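Local coordinates for protein flap endonuclease 1 (Desulfurococcus amylolyticus, PDB 3ORY) that probably cuts the 5' flaps off branched DNA intermediates of replication and repair, as flap endonucleases of this family do, at residues Gly95-Pro98 with Glu99-Ala102; Ala139-Glu143 with Glu144-Asp148; Glu222-Leu226 with Asp227-Val231; Glu275-Lys279 with Pro280-Ser284. All coordinates share one frame; numbering follows the deposited sequence.

Interaction 1 of 4, residues Gly95-Pro98 with Glu99-Ala102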
loop_
_atom_site.group_PDB
_atom_site.type_symbol
_atom_site.label_atom_id
_atom_site.label_comp_id
_atom_site.label_asym_id
_atom_site.label_seq_id
_atom_site.Cartn_x
_atom_site.Cartn_y
_atom_site.Cartn_z
ATOM N N GLY A 95 -11.036 -8.184 4.779
ATOM C CA GLY A 95 -12.321 -8.834 5.008
ATOM C C GLY A 95 -13.506 -7.957 4.636
ATOM O O GLY A 95 -14.616 -8.454 4.470
ATOM N N LYS A 96 -13.269 -6.660 4.494
ATOM C CA LYS A 96 -14.333 -5.720 4.123
ATOM C C LYS A 96 -14.120 -5.173 2.718
ATOM O O LYS A 96 -12.978 -5.015 2.282
ATOM C CB LYS A 96 -14.412 -4.559 5.135
ATOM C CG LYS A 96 -14.892 -4.968 6.546
ATOM C CD LYS A 96 -16.222 -5.719 6.469
ATOM C CE LYS A 96 -16.563 -6.406 7.792
ATOM N NZ LYS A 96 -16.685 -5.399 8.893
ATOM N N PRO A 97 -15.224 -4.867 1.997
ATOM C CA PRO A 97 -15.050 -4.226 0.690
ATOM C C PRO A 97 -14.418 -2.838 0.833
ATOM O O PRO A 97 -14.566 -2.200 1.883
ATOM C CB PRO A 97 -16.481 -4.148 0.113
ATOM C CG PRO A 97 -17.402 -4.510 1.204
ATOM C CD PRO A 97 -16.633 -5.173 2.304
ATOM N N PRO A 98 -13.704 -2.369 -0.206
ATOM C CA PRO A 98 -12.970 -1.113 -0.092
ATOM C C PRO A 98 -13.899 0.081 0.123
ATOM O O PRO A 98 -13.481 1.082 0.733
ATOM C CB PRO A 98 -12.231 -1.014 -1.435
ATOM C CG PRO A 98 -13.073 -1.842 -2.377
ATOM C CD PRO A 98 -13.557 -2.975 -1.537
ATOM N N GLU A 99 -15.153 -0.033 -0.328
ATOM C CA GLU A 99 -16.161 1.013 -0.076
ATOM C C GLU A 99 -16.458 1.208 1.403
ATOM O O GLU A 99 -17.045 2.219 1.784
ATOM C CB GLU A 99 -17.481 0.728 -0.810
ATOM C CG GLU A 99 -17.351 0.693 -2.340
ATOM C CD GLU A 99 -17.035 -0.699 -2.864
ATOM O OE1 GLU A 99 -16.531 -1.545 -2.085
ATOM O OE2 GLU A 99 -17.299 -0.958 -4.056
ATOM N N LEU A 100 -16.062 0.250 2.239
ATOM C CA LEU A 100 -16.396 0.314 3.654
ATOM C C LEU A 100 -15.151 0.407 4.531
ATOM O O LEU A 100 -15.206 0.109 5.717
ATOM C CB LEU A 100 -17.268 -0.890 4.052
ATOM C CG LEU A 100 -18.571 -1.050 3.258
ATOM C CD1 LEU A 100 -19.301 -2.318 3.699
ATOM C CD2 LEU A 100 -19.471 0.193 3.403
ATOM N N LYS A 101 -14.035 0.827 3.934
ATOM C CA LYS A 101 -12.784 1.034 4.654
ATOM C C LYS A 101 -12.698 2.504 5.042
ATOM O O LYS A 101 -12.357 3.355 4.208
ATOM C CB LYS A 101 -11.600 0.652 3.763
ATOM C CG LYS A 101 -11.481 -0.861 3.500
ATOM C CD LYS A 101 -11.063 -1.573 4.781
ATOM C CE LYS A 101 -9.591 -1.348 5.092
ATOM N NZ LYS A 101 -9.301 -1.926 6.444
ATOM N N ALA A 102 -13.000 2.806 6.300
ATOM C CA ALA A 102 -13.208 4.195 6.710
ATOM C C ALA A 102 -11.956 5.074 6.588
ATOM O O ALA A 102 -12.044 6.214 6.140
ATOM C CB ALA A 102 -13.796 4.263 8.121
#
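Glu99 lays its carboxylate alongside the two prolines that precede it. A turn about CB-CG (chi2 90°) carries OE1 to 3.3 Å from Pro98 CD and 3.4 Å from Pro97 CB, a van der Waals contact, as the prolines offer the oxygen no N-H there. OE2 accepts from the backbone N of Glu143 at the start of helix 143-156. An acid suits this place because one oxygen can lie along the prolines while the second receives an N-H. Leu100 comes next and closes a turn: its N donates to Pro97 O at 2.9 Å, from well above the carbonyl plane (47° out of it). Its side chain lays CD1 against Pro97 CG at 3.8 Å, leucine branch on proline ring. Lys101 N repeats the step one residue on, reaching Pro98 O at 3.3 Å. These successive i to i+3 bonds make a short 3-10 turn; Pro98, with its restricted phi, is the first residue inside it, and Pro97 supplies the acceptor before it. The aliphatic part of Lys101 lies by the turn, with CG 3.7 Å from Pro97 O, while NZ leaves it for salt bridges with Asp94 and Asp250. Ala102 then begins helix 102-125, with Lys101 as N-cap, in the XPG N-terminal (PIN-clan) region after strand 88-93. The chemistry implies a turn held by two backbone bonds, the buried lysine's charge probably balanced by both aspartates.

Interaction 2 of 4, residues Ala139-Glu143 with Glu144-Asp148; sequences AKLTE and EMVRD
Thr142 and Met145 grip each other at the start of helix 143-156. The threonine hydroxyl stands between its own backbone N and carbonyl carbon (chi1 74°), where OG1 accepts from Met145 N at 3.2 Å. In return Thr142 N makes a weak bond to Met145 SD, 3.5 Å away, and the same sulfur lies 3.4 Å from Lys140 O. This reciprocal pairing is a capping box, with threonine as the N-cap and methionine in the position where an acid is commoner. On the packed side the methionine bends at its last torsion and brings CE to 3.9 Å from Leu141 CD1. Val146 CG2 meets Leu141 CG at 4.0 Å, the two side chains crossing at about a right angle; helix 42-52 lines this face with Leu46, Leu50 and Tyr43. The outer side is looser. There a water accepts from Glu144 N at 2.9 Å and touches Thr142 OG1 weakly, serving an N-H of the first turn. Glu143 and Arg147, one helical turn apart, pair as charges alone: Glu143 OE2 sits 3.4 Å from Arg147 NH2 but well out of the guanidinium plane, so no N-H points at it; the two planes are turned 69° apart.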
loop_
_atom_site.group_PDB
_atom_site.type_symbol
_atom_site.label_atom_id
_atom_site.label_comp_id
_atom_site.label_asym_id
_atom_site.label_seq_id
_atom_site.Cartn_x
_atom_site.Cartn_y
_atom_site.Cartn_z
ATOM N N ALA A 139 -8.796 7.945 -8.205
ATOM C CA ALA A 139 -9.756 6.906 -8.539
ATOM C C ALA A 139 -10.237 6.168 -7.284
ATOM O O ALA A 139 -9.466 5.955 -6.343
ATOM C CB ALA A 139 -9.152 5.934 -9.543
ATOM N N LYS A 140 -11.514 5.803 -7.266
ATOM C CA LYS A 140 -12.065 4.978 -6.191
ATOM C C LYS A 140 -11.784 3.497 -6.455
ATOM O O LYS A 140 -11.977 3.008 -7.565
ATOM C CB LYS A 140 -13.575 5.195 -6.058
ATOM C CG LYS A 140 -13.973 6.548 -5.502
ATOM C CD LYS A 140 -15.481 6.833 -5.645
ATOM C CE LYS A 140 -15.849 8.229 -5.093
ATOM N NZ LYS A 140 -17.262 8.624 -5.350
ATOM N N LEU A 141 -11.323 2.783 -5.435
ATOM C CA LEU A 141 -11.234 1.322 -5.516
ATOM C C LEU A 141 -12.591 0.731 -5.162
ATOM O O LEU A 141 -13.111 0.983 -4.080
ATOM C CB LEU A 141 -10.156 0.780 -4.565
ATOM C CG LEU A 141 -9.946 -0.741 -4.566
ATOM C CD1 LEU A 141 -9.466 -1.212 -5.949
ATOM C CD2 LEU A 141 -8.962 -1.138 -3.472
ATOM N N THR A 142 -13.161 -0.057 -6.071
ATOM C CA THR A 142 -14.462 -0.682 -5.834
ATOM C C THR A 142 -14.325 -2.187 -5.621
ATOM O O THR A 142 -13.303 -2.785 -5.956
ATOM C CB THR A 142 -15.421 -0.485 -7.014
ATOM O OG1 THR A 142 -15.010 -1.344 -8.081
ATOM C CG2 THR A 142 -15.446 0.982 -7.488
ATOM N N GLU A 143 -15.370 -2.788 -5.070
ATOM C CA GLU A 143 -15.426 -4.233 -4.877
ATOM C C GLU A 143 -15.252 -5.018 -6.194
ATOM O O GLU A 143 -14.570 -6.036 -6.216
ATOM C CB GLU A 143 -16.723 -4.607 -4.124
ATOM C CG GLU A 143 -16.957 -6.112 -3.882
ATOM C CD GLU A 143 -15.831 -6.810 -3.116
ATOM O OE1 GLU A 143 -15.037 -6.145 -2.392
ATOM O OE2 GLU A 143 -15.741 -8.050 -3.261
ATOM N N GLU A 144 -15.845 -4.533 -7.289
ATOM C CA GLU A 144 -15.671 -5.170 -8.602
ATOM C C GLU A 144 -14.202 -5.170 -9.051
ATOM O O GLU A 144 -13.716 -6.169 -9.595
ATOM C CB GLU A 144 -16.581 -4.524 -9.677
ATOM C CG GLU A 144 -16.279 -4.973 -11.130
ATOM C CD GLU A 144 -17.219 -4.360 -12.183
ATOM O OE1 GLU A 144 -17.851 -3.313 -11.919
ATOM O OE2 GLU A 144 -17.324 -4.928 -13.293
ATOM N N MET A 145 -13.490 -4.069 -8.811
ATOM C CA MET A 145 -12.064 -4.001 -9.146
ATOM C C MET A 145 -11.241 -4.986 -8.298
ATOM O O MET A 145 -10.291 -5.599 -8.794
ATOM C CB MET A 145 -11.532 -2.582 -8.986
ATOM C CG MET A 145 -12.164 -1.583 -9.965
ATOM S SD MET A 145 -12.091 0.134 -9.384
ATOM C CE MET A 145 -10.342 0.394 -9.382
ATOM N N VAL A 146 -11.632 -5.144 -7.029
ATOM C CA VAL A 146 -10.995 -6.127 -6.144
ATOM C C VAL A 146 -11.245 -7.554 -6.662
ATOM O O VAL A 146 -10.325 -8.368 -6.738
ATOM C CB VAL A 146 -11.462 -5.958 -4.671
ATOM C CG1 VAL A 146 -10.957 -7.116 -3.789
ATOM C CG2 VAL A 146 -10.983 -4.599 -4.120
ATOM N N ARG A 147 -12.495 -7.842 -7.015
ATOM C CA ARG A 147 -12.849 -9.125 -7.617
ATOM C C ARG A 147 -11.990 -9.417 -8.849
ATOM O O ARG A 147 -11.445 -10.510 -8.971
ATOM C CB ARG A 147 -14.339 -9.134 -7.986
ATOM C CG ARG A 147 -14.854 -10.390 -8.680
ATOM C CD ARG A 147 -16.402 -10.444 -8.622
ATOM N NE ARG A 147 -16.891 -10.391 -7.234
ATOM C CZ ARG A 147 -17.577 -9.377 -6.697
ATOM N NH1 ARG A 147 -17.894 -8.309 -7.429
ATOM N NH2 ARG A 147 -17.960 -9.438 -5.421
ATOM N N ASP A 148 -11.873 -8.448 -9.756
ATOM C CA ASP A 148 -11.055 -8.626 -10.965
ATOM C C ASP A 148 -9.583 -8.849 -10.645
ATOM O O ASP A 148 -8.924 -9.673 -11.285
ATOM C CB ASP A 148 -11.231 -7.443 -11.930
ATOM C CG ASP A 148 -12.639 -7.388 -12.530
ATOM O OD1 ASP A 148 -13.343 -8.425 -12.500
ATOM O OD2 ASP A 148 -13.051 -6.308 -13.003
HETATM O O HOH W 1 -18.011 -2.628 -7.674
#

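Interaction 3 of 4, residues Glu222-Leu226 with Asp227-Val231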
loop_
_atom_site.group_PDB
_atom_site.type_symbol
_atom_site.label_atom_id
_atom_site.label_comp_id
_atom_site.label_asym_id
_atom_site.label_seq_id
_atom_site.Cartn_x
_atom_site.Cartn_y
_atom_site.Cartn_z
ATOM N N GLU A 222 12.579 -0.209 0.678
ATOM C CA GLU A 222 13.219 -0.055 1.984
ATOM C C GLU A 222 12.636 -1.024 3.011
ATOM O O GLU A 222 11.422 -1.278 3.030
ATOM C CB GLU A 222 13.127 1.392 2.481
ATOM C CG GLU A 222 11.715 1.889 2.770
ATOM C CD GLU A 222 11.656 3.363 3.161
ATOM O OE1 GLU A 222 12.639 4.094 2.939
ATOM O OE2 GLU A 222 10.610 3.793 3.689
ATOM N N LEU A 223 13.519 -1.575 3.839
ATOM C CA LEU A 223 13.134 -2.484 4.906
ATOM C C LEU A 223 13.081 -1.739 6.236
ATOM O O LEU A 223 14.021 -1.032 6.599
ATOM C CB LEU A 223 14.125 -3.652 5.001
ATOM C CG LEU A 223 14.068 -4.566 6.236
ATOM C CD1 LEU A 223 12.806 -5.418 6.231
ATOM C CD2 LEU A 223 15.314 -5.448 6.322
ATOM N N ILE A 224 11.973 -1.890 6.952
ATOM C CA ILE A 224 11.869 -1.355 8.303
ATOM C C ILE A 224 11.576 -2.495 9.261
ATOM O O ILE A 224 10.599 -3.229 9.091
ATOM C CB ILE A 224 10.776 -0.271 8.416
ATOM C CG1 ILE A 224 11.098 0.902 7.497
ATOM C CG2 ILE A 224 10.612 0.193 9.880
ATOM C CD1 ILE A 224 9.880 1.674 7.050
ATOM N N GLU A 225 12.421 -2.640 10.274
ATOM C CA GLU A 225 12.229 -3.687 11.264
ATOM C C GLU A 225 11.585 -3.090 12.509
ATOM O O GLU A 225 12.025 -2.053 12.997
ATOM C CB GLU A 225 13.562 -4.373 11.588
ATOM C CG GLU A 225 14.177 -5.087 10.374
ATOM C CD GLU A 225 15.617 -5.517 10.600
ATOM O OE1 GLU A 225 16.514 -4.641 10.616
ATOM O OE2 GLU A 225 15.851 -6.734 10.744
ATOM N N LEU A 226 10.543 -3.755 13.007
ATOM C CA LEU A 226 9.734 -3.239 14.112
ATOM C C LEU A 226 10.517 -3.010 15.404
ATOM O O LEU A 226 10.580 -1.885 15.899
ATOM C CB LEU A 226 8.548 -4.162 14.407
ATOM C CG LEU A 226 7.620 -3.797 15.574
ATOM C CD1 LEU A 226 7.017 -2.378 15.424
ATOM C CD2 LEU A 226 6.514 -4.838 15.715
ATOM N N ASP A 227 11.080 -4.082 15.963
ATOM C CA ASP A 227 11.702 -3.964 17.285
ATOM C C ASP A 227 12.858 -2.937 17.235
ATOM O O ASP A 227 13.036 -2.151 18.162
ATOM C CB ASP A 227 12.084 -5.345 17.874
ATOM C CG ASP A 227 10.864 -6.112 18.490
ATOM O OD1 ASP A 227 9.758 -5.544 18.667
ATOM O OD2 ASP A 227 11.007 -7.317 18.801
ATOM N N LYS A 228 13.569 -2.894 16.113
ATOM C CA LYS A 228 14.598 -1.880 15.841
ATOM C C LYS A 228 14.051 -0.442 15.803
ATOM O O LYS A 228 14.644 0.487 16.377
ATOM C CB LYS A 228 15.251 -2.203 14.506
ATOM C CG LYS A 228 16.710 -1.856 14.388
ATOM C CD LYS A 228 17.272 -2.560 13.164
ATOM C CE LYS A 228 18.764 -2.342 13.008
ATOM N NZ LYS A 228 19.204 -2.890 11.696
ATOM N N LEU A 229 12.928 -0.261 15.103
ATOM C CA LEU A 229 12.210 1.013 15.085
ATOM C C LEU A 229 11.828 1.475 16.495
ATOM O O LEU A 229 11.999 2.642 16.852
ATOM C CB LEU A 229 10.947 0.896 14.214
ATOM C CG LEU A 229 9.951 2.063 14.209
ATOM C CD1 LEU A 229 10.602 3.363 13.690
ATOM C CD2 LEU A 229 8.728 1.709 13.360
ATOM N N LEU A 230 11.281 0.556 17.281
ATOM C CA LEU A 230 10.812 0.886 18.620
ATOM C C LEU A 230 11.971 1.325 19.522
ATOM O O LEU A 230 11.852 2.312 20.253
ATOM C CB LEU A 230 10.054 -0.305 19.223
ATOM C CG LEU A 230 8.755 -0.748 18.533
ATOM C CD1 LEU A 230 8.197 -2.017 19.200
ATOM C CD2 LEU A 230 7.685 0.360 18.516
ATOM N N VAL A 231 13.086 0.597 19.452
ATOM C CA VAL A 231 14.293 0.921 20.230
ATOM C C VAL A 231 14.851 2.298 19.838
ATOM O O VAL A 231 15.087 3.136 20.711
ATOM C CB VAL A 231 15.412 -0.154 20.079
ATOM C CG1 VAL A 231 16.712 0.300 20.761
ATOM C CG2 VAL A 231 14.968 -1.511 20.656
#
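The carboxylate of Glu225 meets Lys228 through OE1 alone, at the end of a chain extended beyond CG. OE1 lies 3.4 Å from Lys228 CD and 3.4 Å from Lys228 NZ, so the lysine passes its methylenes by the oxygen before its ammonium forms a salt bridge, with a weak hydrogen bond included. Glu225 OE2 has a long, weak ion pair with Lys197. The carboxylate of Asp227 only grazes Leu226, OD1 resting 4.1 Å from its CG. A long lysine suits this outer side, since its methylenes can lie beside the carboxylate oxygen while the ammonium reaches it.

Beneath the charges the backbone changes form. Leu229 N donates to Glu225 O at 2.9 Å and Leu230 N to Leu226 O, also at 2.9 Å, the first bonds of the helix, the earlier one accepted by the last residue of the strand. Glu225 is the N-cap residue. Leu226 CG lies anti to the backbone N (chi1 178°), which lets CD1 reach Leu230 CG at 3.9 Å, one turn on. The buried Ile224 brushes Leu229 CD2 with CG2 at 4.2 Å.

This is a strand-to-helix junction within the XPG I-region, where strand 216-225 runs into helix 226-233 with an angle of 70° between the short segments. Leu226 and Leu230 pack on Leu240 of helix 237-247, Ile224, Leu226 and Leu229 share Leu191 of helix 189-192, and strand 197-200 runs beside the strand 216-225.

Interaction 4 of 4, residues Glu275-Lys279 with Pro280-Ser284; sequences EKIPK and PILKS. With PO4 (phosphate ion), chain D.
Ile277 supplies the bump of this contact: its CG2 methyl fits against the shallow hollow formed by Ile281 and Leu282. Ile277 CG2 lies 3.9 Å from Ile281 CB and 3.8 Å from Leu282 CG, and both side chains cross it at about a right angle. The methyl points there because CG2 stands anti to the backbone N, while CG1 (chi1 -63°) takes the place beside that N. Two beta-branched isoleucines and a leucine suit the site, since their stubby branches fit closely without long, flexible ends.

On the more exposed flank the prolines make a second, flatter fit. Pro278 CB rests 4.0 Å from Pro280 CD and touches Ile281 CG1 as well, ring against ring and branch. Between these two patches the backbone turns back: Ile281 N donates to Pro278 O at 3.0 Å, and Leu282 N to Lys279 O at 3.2 Å, each donor lying above the carbonyl plane. The proline at 280 suits this bend, its fixed phi matching the turn.

Lys279 curls the other way, over Glu275, where NZ makes a weak hydrogen bond to Glu275 O and a long salt bridge to OE2. At this end Glu275 N gives a nearly straight bond (177°) to phosphate O4 at 2.9 Å; Ile274 N and Lys294 NZ also hold the ion, which probably came from the crystallisation liquor.

The backbone forms two overlapping beta turns with i to i+3 bonds, near type III (3-10-like) in their angles. Ile277 and Leu282 seat them on Leu246 of helix 237-247, and Ile277 and Ile281 on Leu267 of helix 261-271, helices that probably belong to the helix-two-turn-helix region characteristic of 5' nucleases.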
loop_
_atom_site.group_PDB
_atom_site.type_symbol
_atom_site.label_atom_id
_atom_site.label_comp_id
_atom_site.label_asym_id
_atom_site.label_seq_id
_atom_site.Cartn_x
_atom_site.Cartn_y
_atom_site.Cartn_z
ATOM N N GLU A 275 -3.955 8.779 27.277
ATOM C CA GLU A 275 -4.938 9.126 28.314
ATOM C C GLU A 275 -4.523 10.278 29.238
ATOM O O GLU A 275 -5.385 10.972 29.794
ATOM C CB GLU A 275 -5.363 7.893 29.133
ATOM C CG GLU A 275 -6.313 6.919 28.394
ATOM C CD GLU A 275 -7.589 7.574 27.817
ATOM O OE1 GLU A 275 -8.506 6.830 27.396
ATOM O OE2 GLU A 275 -7.701 8.818 27.774
ATOM N N LYS A 276 -3.213 10.483 29.371
ATOM C CA LYS A 276 -2.659 11.553 30.207
ATOM C C LYS A 276 -2.382 12.863 29.452
ATOM O O LYS A 276 -2.137 13.898 30.085
ATOM C CB LYS A 276 -1.379 11.079 30.892
ATOM C CG LYS A 276 -1.615 10.055 31.979
ATOM C CD LYS A 276 -0.304 9.557 32.529
ATOM C CE LYS A 276 -0.491 9.003 33.927
ATOM N NZ LYS A 276 0.833 8.794 34.570
ATOM N N ILE A 277 -2.388 12.817 28.114
ATOM C CA ILE A 277 -2.230 14.037 27.297
ATOM C C ILE A 277 -3.291 15.035 27.767
ATOM O O ILE A 277 -4.467 14.671 27.872
ATOM C CB ILE A 277 -2.363 13.751 25.763
ATOM C CG1 ILE A 277 -1.256 12.807 25.290
ATOM C CG2 ILE A 277 -2.320 15.054 24.931
ATOM C CD1 ILE A 277 -1.370 12.393 23.817
ATOM N N PRO A 278 -2.882 16.283 28.092
ATOM C CA PRO A 278 -3.892 17.211 28.601
ATOM C C PRO A 278 -5.028 17.332 27.597
ATOM O O PRO A 278 -4.780 17.453 26.389
ATOM C CB PRO A 278 -3.128 18.539 28.742
ATOM C CG PRO A 278 -1.695 18.157 28.821
ATOM C CD PRO A 278 -1.570 16.936 27.939
ATOM N N LYS A 279 -6.258 17.265 28.104
ATOM C CA LYS A 279 -7.464 17.218 27.277
ATOM C C LYS A 279 -7.582 18.310 26.195
ATOM O O LYS A 279 -8.029 18.007 25.086
ATOM C CB LYS A 279 -8.727 17.190 28.155
ATOM C CG LYS A 279 -8.767 16.068 29.197
ATOM C CD LYS A 279 -8.975 14.692 28.560
ATOM C CE LYS A 279 -8.653 13.581 29.556
ATOM N NZ LYS A 279 -8.365 12.283 28.873
ATOM N N PRO A 280 -7.189 19.573 26.505
ATOM C CA PRO A 280 -7.309 20.641 25.488
ATOM C C PRO A 280 -6.484 20.405 24.217
ATOM O O PRO A 280 -6.817 20.951 23.162
ATOM C CB PRO A 280 -6.788 21.889 26.215
ATOM C CG PRO A 280 -6.938 21.592 27.655
ATOM C CD PRO A 280 -6.717 20.115 27.797
ATOM N N ILE A 281 -5.420 19.608 24.329
ATOM C CA ILE A 281 -4.529 19.307 23.204
ATOM C C ILE A 281 -5.229 18.432 22.154
ATOM O O ILE A 281 -4.975 18.563 20.962
ATOM C CB ILE A 281 -3.204 18.631 23.698
ATOM C CG1 ILE A 281 -2.476 19.513 24.734
ATOM C CG2 ILE A 281 -2.284 18.251 22.529
ATOM C CD1 ILE A 281 -2.113 20.917 24.254
ATOM N N LEU A 282 -6.120 17.560 22.613
ATOM C CA LEU A 282 -6.770 16.587 21.741
ATOM C C LEU A 282 -8.191 17.009 21.403
ATOM O O LEU A 282 -9.063 17.027 22.270
ATOM C CB LEU A 282 -6.768 15.194 22.385
ATOM C CG LEU A 282 -5.435 14.533 22.743
ATOM C CD1 LEU A 282 -5.669 13.124 23.277
ATOM C CD2 LEU A 282 -4.479 14.497 21.570
ATOM N N LYS A 283 -8.405 17.352 20.138
ATOM C CA LYS A 283 -9.710 17.781 19.639
ATOM C C LYS A 283 -10.203 16.770 18.601
ATOM O O LYS A 283 -9.535 16.529 17.585
ATOM C CB LYS A 283 -9.616 19.173 19.002
ATOM C CG LYS A 283 -8.740 20.178 19.750
ATOM C CD LYS A 283 -8.500 21.428 18.910
ATOM C CE LYS A 283 -7.499 22.372 19.568
ATOM N NZ LYS A 283 -7.297 23.593 18.738
ATOM N N SER A 284 -11.365 16.176 18.862
ATOM C CA SER A 284 -11.938 15.165 17.979
ATOM C C SER A 284 -13.401 15.496 17.695
ATOM O O SER A 284 -14.109 15.949 18.600
ATOM C CB SER A 284 -11.819 13.782 18.621
ATOM O OG SER A 284 -12.016 12.745 17.670
HETATM P P PO4 D . -3.405 4.890 26.584
HETATM O O1 PO4 D . -4.570 5.394 25.762
HETATM O O2 PO4 D . -3.903 3.883 27.583
HETATM O O3 PO4 D . -2.393 4.230 25.700
HETATM O O4 PO4 D . -2.802 6.092 27.267
#

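From the N terminus, the four contacts follow in series; none encloses or crosses another. Interaction 1 shapes the loop that leads from strand 88-93 into helix 102-125. Interaction 2 comes after helix 128-134 and starts helix 143-156, and these two touch: the Glu99 carboxylate accepts from the N-H of Glu143, the first residue of that helix, and Pro98 packs on the loop at Leu141. Interaction 3, at 222-231, lies on the opposite side of the chain's centre from interaction 2, about 32 Å between centres, and joins the end of the mixed sheet to helix 226-233. Interaction 4, at 275-284, lies in the loop from helix 261-271 to helix 290-298, in the outlying helical part.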